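Local structure of pyrethroid hydrolase (Sphingobium faniae, 5Y5R) at residues I6-G11 with D20-L25; I99-V104 with H230-S235; R194-A199 with V203-A208. The protein hydrolyses the ester bond of pyrethroid insecticides such as cypermethrin and permethrin, giving an alcohol and a cyclopropanecarboxylic acid. One frame throughout, in Å; residues are numbered along the deposited sequence.

Interaction 1 of 3, residues I6-G11 with D20-L25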
loop_
_atom_site.group_PDB
_atom_site.type_symbol
_atom_site.label_atom_id
_atom_site.label_comp_id
_atom_site.label_asym_id
_atom_site.label_seq_id
_atom_site.Cartn_x
_atom_site.Cartn_y
_atom_site.Cartn_z
ATOM N N ILE A 6 -9.126 3.285 11.170
ATOM C CA ILE A 6 -8.659 3.097 9.800
ATOM C C ILE A 6 -7.145 3.217 9.837
ATOM O O ILE A 6 -6.614 4.191 10.391
ATOM C CB ILE A 6 -9.268 4.127 8.825
ATOM C CG1 ILE A 6 -10.777 3.961 8.717
ATOM C CG2 ILE A 6 -8.675 4.009 7.428
ATOM C CD1 ILE A 6 -11.420 5.001 7.815
ATOM N N ILE A 7 -6.454 2.243 9.243
ATOM C CA ILE A 7 -4.993 2.203 9.256
ATOM C C ILE A 7 -4.519 2.313 7.807
ATOM O O ILE A 7 -4.901 1.486 6.969
ATOM C CB ILE A 7 -4.467 0.927 9.933
ATOM C CG1 ILE A 7 -5.008 0.799 11.368
ATOM C CG2 ILE A 7 -2.907 0.853 9.862
ATOM C CD1 ILE A 7 -4.733 -0.522 12.033
ATOM N N LEU A 8 -3.794 3.395 7.496
ATOM C CA LEU A 8 -3.253 3.661 6.159
ATOM C C LEU A 8 -1.783 3.275 6.152
ATOM O O LEU A 8 -0.986 3.847 6.922
ATOM C CB LEU A 8 -3.367 5.134 5.759
ATOM C CG LEU A 8 -4.674 5.856 6.122
ATOM C CD1 LEU A 8 -4.629 7.312 5.764
ATOM C CD2 LEU A 8 -5.851 5.102 5.476
ATOM N N ILE A 9 -1.416 2.348 5.269
ATOM C CA ILE A 9 -0.065 1.799 5.226
ATOM C C ILE A 9 0.628 2.216 3.932
ATOM O O ILE A 9 0.138 1.930 2.836
ATOM C CB ILE A 9 -0.092 0.277 5.401
ATOM C CG1 ILE A 9 -0.629 -0.053 6.796
ATOM C CG2 ILE A 9 1.305 -0.289 5.156
ATOM C CD1 ILE A 9 -1.062 -1.477 7.015
ATOM N N HIS A 10 1.788 2.861 4.066
ATOM C CA HIS A 10 2.582 3.375 2.960
ATOM C C HIS A 10 3.219 2.230 2.171
ATOM O O HIS A 10 3.272 1.081 2.630
ATOM C CB HIS A 10 3.699 4.287 3.483
ATOM C CG HIS A 10 4.704 3.570 4.342
ATOM N ND1 HIS A 10 5.629 2.682 3.820
ATOM C CD2 HIS A 10 4.930 3.606 5.683
ATOM C CE1 HIS A 10 6.383 2.210 4.804
ATOM N NE2 HIS A 10 5.974 2.745 5.945
ATOM N N GLY A 11 3.707 2.564 0.980
ATOM C CA GLY A 11 4.451 1.646 0.111
ATOM C C GLY A 11 5.971 1.810 0.140
ATOM O O GLY A 11 6.547 2.441 1.032
ATOM N N ASP A 20 -0.621 12.621 5.043
ATOM C CA ASP A 20 -0.983 13.778 5.854
ATOM C C ASP A 20 -2.190 14.535 5.305
ATOM O O ASP A 20 -2.930 15.154 6.076
ATOM C CB ASP A 20 0.208 14.730 5.968
ATOM C CG ASP A 20 1.172 14.317 7.036
ATOM O OD1 ASP A 20 0.883 13.341 7.778
ATOM O OD2 ASP A 20 2.223 14.985 7.152
ATOM N N ALA A 21 -2.448 14.475 4.000
ATOM C CA ALA A 21 -3.611 15.210 3.515
ATOM C C ALA A 21 -4.915 14.452 3.738
ATOM O O ALA A 21 -5.983 15.065 3.794
ATOM C CB ALA A 21 -3.446 15.519 2.028
ATOM N N VAL A 22 -4.836 13.150 3.961
ATOM C CA VAL A 22 -6.006 12.308 4.090
ATOM C C VAL A 22 -6.434 12.114 5.542
ATOM O O VAL A 22 -7.630 11.993 5.823
ATOM C CB VAL A 22 -5.682 10.969 3.389
ATOM C CG1 VAL A 22 -6.851 10.049 3.410
ATOM C CG2 VAL A 22 -5.330 11.248 1.941
ATOM N N VAL A 23 -5.492 12.094 6.480
ATOM C CA VAL A 23 -5.808 11.719 7.854
ATOM C C VAL A 23 -6.901 12.591 8.483
ATOM O O VAL A 23 -7.927 12.051 8.933
ATOM C CB VAL A 23 -4.530 11.719 8.699
ATOM C CG1 VAL A 23 -4.883 11.675 10.168
ATOM C CG2 VAL A 23 -3.664 10.519 8.290
ATOM N N PRO A 24 -6.756 13.921 8.522
ATOM C CA PRO A 24 -7.822 14.738 9.118
ATOM C C PRO A 24 -9.167 14.588 8.429
ATOM O O PRO A 24 -10.202 14.687 9.109
ATOM C CB PRO A 24 -7.275 16.166 8.994
ATOM C CG PRO A 24 -6.276 16.100 7.863
ATOM C CD PRO A 24 -5.648 14.769 8.028
ATOM N N LEU A 25 -9.194 14.333 7.109
ATOM C CA LEU A 25 -10.484 14.207 6.428
ATOM C C LEU A 25 -11.258 12.988 6.914
ATOM O O LEU A 25 -12.474 13.069 7.133
ATOM C CB LEU A 25 -10.300 14.143 4.916
ATOM C CG LEU A 25 -9.634 15.394 4.353
ATOM C CD1 LEU A 25 -9.367 15.232 2.869
ATOM C CD2 LEU A 25 -10.446 16.629 4.672
#
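Leu8 meets Val22 and Val23 inside the beta-alpha-beta unit formed by strand 3-9, helix 23-28 and strand 32-34. This unit belongs to the alpha/beta hydrolase fold. The contact joins the strand to residues 22-23, which lead into the following helix.

The contact across the segments is apolar. One methyl, CD1 of Leu8, does the touching on the strand side. It lies 4.2 Å from CG1 of Val22 and also 4.2 Å from CG2 of Val23. Two neighbouring valines therefore share one leucine methyl. The Leu8 side chain stretches out from the strand, with CD1 anti to CA (chi2 176°), and this carries the methyl to the two valines. The CA atoms of Leu8 and Val23 remain 8.6 Å apart. The contact is light, with 87 Å² buried in all.

Neighbouring elements add to the packing. Leu8 also touches Tyr19 and Leu75, the latter from strand 71-77. Val22 rests on Pro237 of helix 237-249.

Polar bonds hold the loop that leaves the strand. Tyr19 OH is hydrogen-bonded to Ile9 O, and His10 NE2 to the backbone N of Leu38. The other ring nitrogen of His10, ND1, turns to its neighbour Gly11. The ND1 hydrogen bond to Gly11 O is 2.9 Å long with an N-H...O angle of 156°. The carbonyl oxygen sits slightly off the imidazole plane, and the donor ND1 is tilted 25° from the carbonyl plane of Gly11.

Interaction 2 of 3, residues I99-V104 with H230-S235. With 8NL ((2-methyl-3-phenyl-phenyl)methyl (1~{S})-3-[(~{E})-2-chloranyl-3,3,3-tris(fluoranyl)prop-1-enyl]-2,2-dimethyl-cyclopropane-1-carboxylate), chain G.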
loop_
_atom_site.group_PDB
_atom_site.type_symbol
_atom_site.label_atom_id
_atom_site.label_comp_id
_atom_site.label_asym_id
_atom_site.label_seq_id
_atom_site.Cartn_x
_atom_site.Cartn_y
_atom_site.Cartn_z
ATOM N N ILE A 99 -8.507 -2.415 1.742
ATOM C CA ILE A 99 -8.504 -1.454 0.655
ATOM C C ILE A 99 -7.146 -1.491 -0.029
ATOM O O ILE A 99 -6.129 -1.186 0.605
ATOM C CB ILE A 99 -8.792 -0.040 1.165
ATOM C CG1 ILE A 99 -10.137 0.022 1.897
ATOM C CG2 ILE A 99 -8.784 0.939 0.008
ATOM C CD1 ILE A 99 -10.421 1.391 2.396
ATOM N N TYR A 100 -7.133 -1.788 -1.326
ATOM C CA TYR A 100 -5.909 -1.832 -2.129
ATOM C C TYR A 100 -5.878 -0.608 -3.042
ATOM O O TYR A 100 -6.585 -0.563 -4.056
ATOM C CB TYR A 100 -5.822 -3.135 -2.931
ATOM C CG TYR A 100 -5.729 -4.380 -2.095
ATOM C CD1 TYR A 100 -6.866 -4.961 -1.543
ATOM C CD2 TYR A 100 -4.515 -4.966 -1.837
ATOM C CE1 TYR A 100 -6.806 -6.103 -0.790
ATOM C CE2 TYR A 100 -4.435 -6.098 -1.071
ATOM C CZ TYR A 100 -5.584 -6.662 -0.533
ATOM O OH TYR A 100 -5.506 -7.820 0.212
ATOM N N LEU A 101 -5.034 0.364 -2.712
ATOM C CA LEU A 101 -4.947 1.637 -3.426
ATOM C C LEU A 101 -3.784 1.578 -4.411
ATOM O O LEU A 101 -2.626 1.825 -4.040
ATOM C CB LEU A 101 -4.803 2.803 -2.439
ATOM C CG LEU A 101 -4.557 4.192 -3.037
ATOM C CD1 LEU A 101 -5.629 4.618 -4.063
ATOM C CD2 LEU A 101 -4.428 5.225 -1.931
ATOM N N THR A 102 -4.127 1.357 -5.690
ATOM C CA THR A 102 -3.221 1.016 -6.790
ATOM C C THR A 102 -2.082 0.217 -6.176
ATOM O O THR A 102 -0.904 0.601 -6.221
ATOM C CB THR A 102 -2.826 2.273 -7.598
ATOM O OG1 THR A 102 -2.071 1.903 -8.761
ATOM C CG2 THR A 102 -2.057 3.339 -6.762
ATOM N N ALA A 103 -2.466 -0.881 -5.531
ATOM C CA ALA A 103 -1.625 -1.631 -4.612
ATOM C C ALA A 103 -1.406 -3.042 -5.133
ATOM O O ALA A 103 -2.133 -3.519 -5.996
ATOM C CB ALA A 103 -2.251 -1.704 -3.202
ATOM N N VAL A 104 -0.395 -3.710 -4.582
ATOM C CA VAL A 104 -0.099 -5.088 -4.965
ATOM C C VAL A 104 -1.170 -5.971 -4.328
ATOM O O VAL A 104 -1.242 -6.104 -3.104
ATOM C CB VAL A 104 1.320 -5.502 -4.533
ATOM C CG1 VAL A 104 1.604 -6.930 -4.942
ATOM C CG2 VAL A 104 2.344 -4.588 -5.145
ATOM N N HIS A 230 0.234 7.984 -9.762
ATOM C CA HIS A 230 0.669 7.011 -8.759
ATOM C C HIS A 230 0.213 7.332 -7.332
ATOM O O HIS A 230 0.074 6.420 -6.513
ATOM C CB HIS A 230 2.202 6.880 -8.766
ATOM C CG HIS A 230 2.686 5.704 -7.974
ATOM N ND1 HIS A 230 2.141 4.445 -8.120
ATOM C CD2 HIS A 230 3.574 5.613 -6.959
ATOM C CE1 HIS A 230 2.718 3.616 -7.271
ATOM N NE2 HIS A 230 3.577 4.301 -6.540
ATOM N N ALA A 231 -0.008 8.598 -6.995
ATOM C CA ALA A 231 -0.201 8.995 -5.597
ATOM C C ALA A 231 -1.489 9.797 -5.419
ATOM O O ALA A 231 -1.455 11.025 -5.265
ATOM C CB ALA A 231 1.015 9.777 -5.098
ATOM N N PRO A 232 -2.647 9.135 -5.432
ATOM C CA PRO A 232 -3.899 9.892 -5.269
ATOM C C PRO A 232 -3.981 10.617 -3.922
ATOM O O PRO A 232 -4.700 11.618 -3.809
ATOM C CB PRO A 232 -4.985 8.807 -5.400
ATOM C CG PRO A 232 -4.304 7.601 -5.949
ATOM C CD PRO A 232 -2.882 7.682 -5.482
ATOM N N TYR A 233 -3.287 10.130 -2.887
ATOM C CA TYR A 233 -3.301 10.829 -1.589
ATOM C C TYR A 233 -2.662 12.219 -1.655
ATOM O O TYR A 233 -2.853 13.025 -0.728
ATOM C CB TYR A 233 -2.603 9.999 -0.495
ATOM C CG TYR A 233 -1.239 9.460 -0.875
ATOM C CD1 TYR A 233 -1.112 8.232 -1.527
ATOM C CD2 TYR A 233 -0.084 10.171 -0.582
ATOM C CE1 TYR A 233 0.104 7.753 -1.883
ATOM C CE2 TYR A 233 1.142 9.692 -0.927
ATOM C CZ TYR A 233 1.238 8.484 -1.561
ATOM O OH TYR A 233 2.452 8.022 -1.915
ATOM N N TYR A 234 -1.898 12.512 -2.705
ATOM C CA TYR A 234 -1.436 13.873 -2.954
ATOM C C TYR A 234 -2.395 14.681 -3.821
ATOM O O TYR A 234 -2.562 15.878 -3.596
ATOM C CB TYR A 234 -0.060 13.870 -3.613
ATOM C CG TYR A 234 1.111 13.461 -2.747
ATOM C CD1 TYR A 234 1.090 13.588 -1.355
ATOM C CD2 TYR A 234 2.263 12.938 -3.350
ATOM C CE1 TYR A 234 2.213 13.184 -0.572
ATOM C CE2 TYR A 234 3.359 12.557 -2.612
ATOM C CZ TYR A 234 3.359 12.667 -1.253
ATOM O OH TYR A 234 4.490 12.235 -0.606
ATOM N N SER A 235 -2.978 14.097 -4.867
ATOM C CA SER A 235 -3.703 14.938 -5.816
ATOM C C SER A 235 -5.193 15.049 -5.542
ATOM O O SER A 235 -5.775 16.066 -5.916
ATOM C CB SER A 235 -3.496 14.464 -7.257
ATOM O OG SER A 235 -3.823 13.117 -7.363
HETATM C C 8NL G . 9.026 4.662 -4.357
HETATM C C8 8NL G . 10.523 8.342 -3.536
HETATM C C9 8NL G . 11.831 8.813 -3.575
HETATM C C10 8NL G . 12.631 8.568 -4.683
HETATM C C11 8NL G . 12.059 7.845 -5.727
HETATM C C12 8NL G . 10.744 7.384 -5.670
HETATM C C13 8NL G . 6.057 4.100 -3.993
HETATM O O 8NL G . 6.264 3.136 -5.053
HETATM CL CL 8NL G . 8.804 -2.277 -8.966
HETATM C C21 8NL G . 8.188 -1.297 -7.633
HETATM C C22 8NL G . 9.194 -0.534 -6.805
HETATM F F2 8NL G . 9.106 0.744 -7.127
HETATM F F1 8NL G . 9.022 -0.687 -5.506
HETATM F F 8NL G . 10.388 -0.996 -7.115
HETATM C C20 8NL G . 6.873 -1.212 -7.425
HETATM C C16 8NL G . 6.306 -0.410 -6.274
HETATM C C17 8NL G . 4.814 -0.265 -6.555
HETATM C C18 8NL G . 4.497 -1.335 -5.521
HETATM C C19 8NL G . 4.421 -0.633 -7.995
HETATM C C15 8NL G . 5.718 0.992 -6.400
HETATM C C14 8NL G . 5.806 1.716 -5.054
HETATM O O1 8NL G . 5.566 1.111 -4.007
HETATM C C2 8NL G . 6.684 5.497 -4.135
HETATM C C3 8NL G . 5.800 6.566 -4.059
HETATM C C4 8NL G . 6.227 7.889 -4.170
HETATM C C5 8NL G . 7.581 8.174 -4.320
HETATM C C6 8NL G . 8.513 7.147 -4.405
HETATM C C1 8NL G . 8.061 5.800 -4.298
HETATM C C7 8NL G . 9.953 7.608 -4.561
#
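Part of the charge relay system lies here: its histidine, His230, meets Thr102 where strand 95-101 ends, and helix 232-235 follows close behind the histidine. Thr102 turns its methyl to the histidine loop, and CG2 lies 3.8 Å from His230 O. Its hydroxyl is anti to the backbone N (chi1 -173°) and hydrogen-bonds to OD2 of Asp202. The same OD2 is hydrogen-bonded to His230 ND1, and His77 NE2 to His230 O. The threonine probably helps to position the acid, which in turn probably orients the histidine.

The rest of the contact is apolar. Leu101 CD1 lies 3.8 Å from Pro232 CG, and the two side chains run past each other in opposite directions. Leu101 CD2 approaches Tyr233 CD1 more loosely, at the edge of the ring, 4.5 Å away.

The bound ester lies at the other end of the imidazole. His230 NE2 donates a hydrogen bond to its bridging oxygen, 8NL O, at 3.3 Å and 149°. This oxygen is near the ring plane. It belongs to the alcohol part of the ester, consistent with the histidine protonating the leaving alcohol. Val104 CG2 touches the dimethylcyclopropane group, 3.9 Å from C18. Ser78 OG also hydrogen-bonds to the ligand. Together Ser78, Asp202 and His230 are placed as in the catalytic triad of alpha/beta hydrolases.

Interaction 3 of 3, residues R194-A199 with V203-A208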
loop_
_atom_site.group_PDB
_atom_site.type_symbol
_atom_site.label_atom_id
_atom_site.label_comp_id
_atom_site.label_asym_id
_atom_site.label_seq_id
_atom_site.Cartn_x
_atom_site.Cartn_y
_atom_site.Cartn_z
ATOM N N ARG A 194 -13.214 -6.761 0.242
ATOM C CA ARG A 194 -12.034 -6.226 -0.424
ATOM C C ARG A 194 -12.462 -5.139 -1.396
ATOM O O ARG A 194 -13.512 -5.249 -2.053
ATOM C CB ARG A 194 -11.276 -7.333 -1.188
ATOM C CG ARG A 194 -10.707 -8.441 -0.330
ATOM C CD ARG A 194 -10.128 -9.570 -1.209
ATOM N NE ARG A 194 -11.148 -10.271 -1.996
ATOM C CZ ARG A 194 -11.770 -11.366 -1.573
ATOM N NH1 ARG A 194 -11.464 -11.864 -0.383
ATOM N NH2 ARG A 194 -12.693 -11.965 -2.330
ATOM N N LEU A 195 -11.705 -4.053 -1.413
ATOM C CA LEU A 195 -11.913 -2.965 -2.359
ATOM C C LEU A 195 -10.585 -2.604 -3.009
ATOM O O LEU A 195 -9.569 -2.442 -2.311
ATOM C CB LEU A 195 -12.539 -1.751 -1.657
ATOM C CG LEU A 195 -12.507 -0.401 -2.359
ATOM C CD1 LEU A 195 -13.359 -0.472 -3.608
ATOM C CD2 LEU A 195 -13.040 0.669 -1.401
ATOM N N TYR A 196 -10.593 -2.495 -4.340
ATOM C CA TYR A 196 -9.472 -1.977 -5.108
ATOM C C TYR A 196 -9.815 -0.580 -5.613
ATOM O O TYR A 196 -10.797 -0.400 -6.333
ATOM C CB TYR A 196 -9.130 -2.886 -6.295
ATOM C CG TYR A 196 -7.699 -2.712 -6.783
ATOM C CD1 TYR A 196 -7.348 -1.685 -7.640
ATOM C CD2 TYR A 196 -6.702 -3.563 -6.346
ATOM C CE1 TYR A 196 -6.025 -1.532 -8.070
ATOM C CE2 TYR A 196 -5.393 -3.415 -6.763
ATOM C CZ TYR A 196 -5.056 -2.408 -7.613
ATOM O OH TYR A 196 -3.737 -2.292 -7.990
ATOM N N ILE A 197 -8.998 0.400 -5.257
ATOM C CA ILE A 197 -9.111 1.752 -5.801
ATOM C C ILE A 197 -8.032 1.887 -6.855
ATOM O O ILE A 197 -6.845 1.950 -6.516
ATOM C CB ILE A 197 -8.957 2.835 -4.719
ATOM C CG1 ILE A 197 -9.959 2.617 -3.586
ATOM C CG2 ILE A 197 -9.117 4.228 -5.340
ATOM C CD1 ILE A 197 -9.990 3.743 -2.569
ATOM N N GLU A 198 -8.444 1.894 -8.129
ATOM C CA GLU A 198 -7.524 2.043 -9.239
ATOM C C GLU A 198 -7.169 3.507 -9.390
ATOM O O GLU A 198 -8.018 4.388 -9.218
ATOM C CB GLU A 198 -8.135 1.583 -10.580
ATOM C CG GLU A 198 -8.887 0.292 -10.622
ATOM C CD GLU A 198 -9.589 0.085 -11.988
ATOM O OE1 GLU A 198 -10.185 1.042 -12.530
ATOM O OE2 GLU A 198 -9.540 -1.027 -12.522
ATOM N N ALA A 199 -5.928 3.753 -9.772
ATOM C CA ALA A 199 -5.441 5.055 -10.225
ATOM C C ALA A 199 -5.296 4.948 -11.742
ATOM O O ALA A 199 -4.388 4.261 -12.223
ATOM C CB ALA A 199 -4.121 5.401 -9.543
ATOM N N VAL A 203 1.584 5.289 -14.074
ATOM C CA VAL A 203 2.612 4.734 -14.953
ATOM C C VAL A 203 3.652 3.905 -14.213
ATOM O O VAL A 203 4.436 3.189 -14.870
ATOM C CB VAL A 203 3.311 5.825 -15.791
ATOM C CG1 VAL A 203 2.309 6.535 -16.713
ATOM C CG2 VAL A 203 4.106 6.789 -14.909
ATOM N N VAL A 204 3.698 3.981 -12.887
ATOM C CA VAL A 204 4.479 3.039 -12.089
ATOM C C VAL A 204 3.838 1.661 -12.170
ATOM O O VAL A 204 4.416 0.700 -12.699
ATOM C CB VAL A 204 4.538 3.536 -10.634
ATOM C CG1 VAL A 204 5.215 2.542 -9.696
ATOM C CG2 VAL A 204 5.182 4.904 -10.572
ATOM N N LEU A 205 2.580 1.588 -11.763
ATOM C CA LEU A 205 1.785 0.375 -11.822
ATOM C C LEU A 205 0.654 0.604 -12.823
ATOM O O LEU A 205 -0.365 1.223 -12.474
ATOM C CB LEU A 205 1.233 0.041 -10.441
ATOM C CG LEU A 205 0.341 -1.189 -10.363
ATOM C CD1 LEU A 205 1.172 -2.384 -10.632
ATOM C CD2 LEU A 205 -0.250 -1.259 -8.998
ATOM N N PRO A 206 0.810 0.177 -14.078
ATOM C CA PRO A 206 -0.153 0.536 -15.131
ATOM C C PRO A 206 -1.542 -0.039 -14.864
ATOM O O PRO A 206 -1.702 -1.054 -14.180
ATOM C CB PRO A 206 0.471 -0.071 -16.401
ATOM C CG PRO A 206 1.938 -0.249 -16.051
ATOM C CD PRO A 206 1.978 -0.554 -14.601
ATOM N N ILE A 207 -2.564 0.651 -15.369
ATOM C CA ILE A 207 -3.936 0.198 -15.099
ATOM C C ILE A 207 -4.171 -1.214 -15.623
ATOM O O ILE A 207 -4.943 -1.968 -15.047
ATOM C CB ILE A 207 -4.967 1.176 -15.691
ATOM C CG1 ILE A 207 -6.375 0.831 -15.176
ATOM C CG2 ILE A 207 -4.917 1.093 -17.174
ATOM C CD1 ILE A 207 -6.449 0.745 -13.687
ATOM N N ALA A 208 -3.476 -1.619 -16.684
ATOM C CA ALA A 208 -3.591 -2.997 -17.162
ATOM C C ALA A 208 -3.120 -3.988 -16.108
ATOM O O ALA A 208 -3.718 -5.057 -15.937
ATOM C CB ALA A 208 -2.810 -3.175 -18.451
#
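The backbone runs out of strand 194-199 at Ala199, loops round, and returns at Ile207 with the two CA atoms 7.0 Å apart. Pro206 is the N-cap of the helix that then begins.

Ile207 makes the main side-chain contact through CD1. This methyl sits over the face of the Glu198 carboxylate, almost straight above CD (3.6 Å), with OE1 and OE2 at 3.9 and 3.7 Å. It is as close to Glu198 CB as to CD. With CG1 anti to the backbone N (chi1 -169°), Ile207 reaches back to the strand and covers the acid. The carboxylate has polar partners of its own: OE2 forms a salt bridge with Arg211 NE, and OE1 is hydrogen-bonded to Ser225 OG.

Strand 194-199, helix 207-216 and strand 222-226 form a beta-alpha-beta unit of the alpha/beta hydrolase sheet. The loop between strand and helix carries the active-site acid Asp202, whose OD1 accepts a hydrogen bond from the backbone N of Leu205.

Leu205 and Tyr196 approach from opposite directions. CD2 of Leu205 stops 3.8 Å from Tyr196 OH, which is hydrogen-bonded to Ala103 O, while Val204 touches the bound pyrethroid and His230. Gln210 of the helix ties the two segments together: its OE1 is hydrogen-bonded to Ala199 N and its NE2 to Leu205 O.

In the fold
All three contacts reach the same parallel sheet. Interactions 2 and 3 lie on neighbouring strands, with centres about 7 Å apart. Tyr100 N and Leu195 O, 2.7 Å apart, probably form a hydrogen bond between the two strands, and Thr102 O packs 3.4 Å from Leu205 CD2. Interaction 3 is nested in the loop closed by interaction 2. The loop between the segments of interaction 3 supplies Asp202, and interaction 2 supplies His230. Interaction 1 sits about 11 Å from interaction 2, centre to centre, and touches it where Val22 CG2 lies 3.9 Å from Tyr233 CB. Its Val22 side chain is about 13 Å from the ligand. Just beyond its first segment, however, Ala12 N hydrogen-bonds to the bound ester.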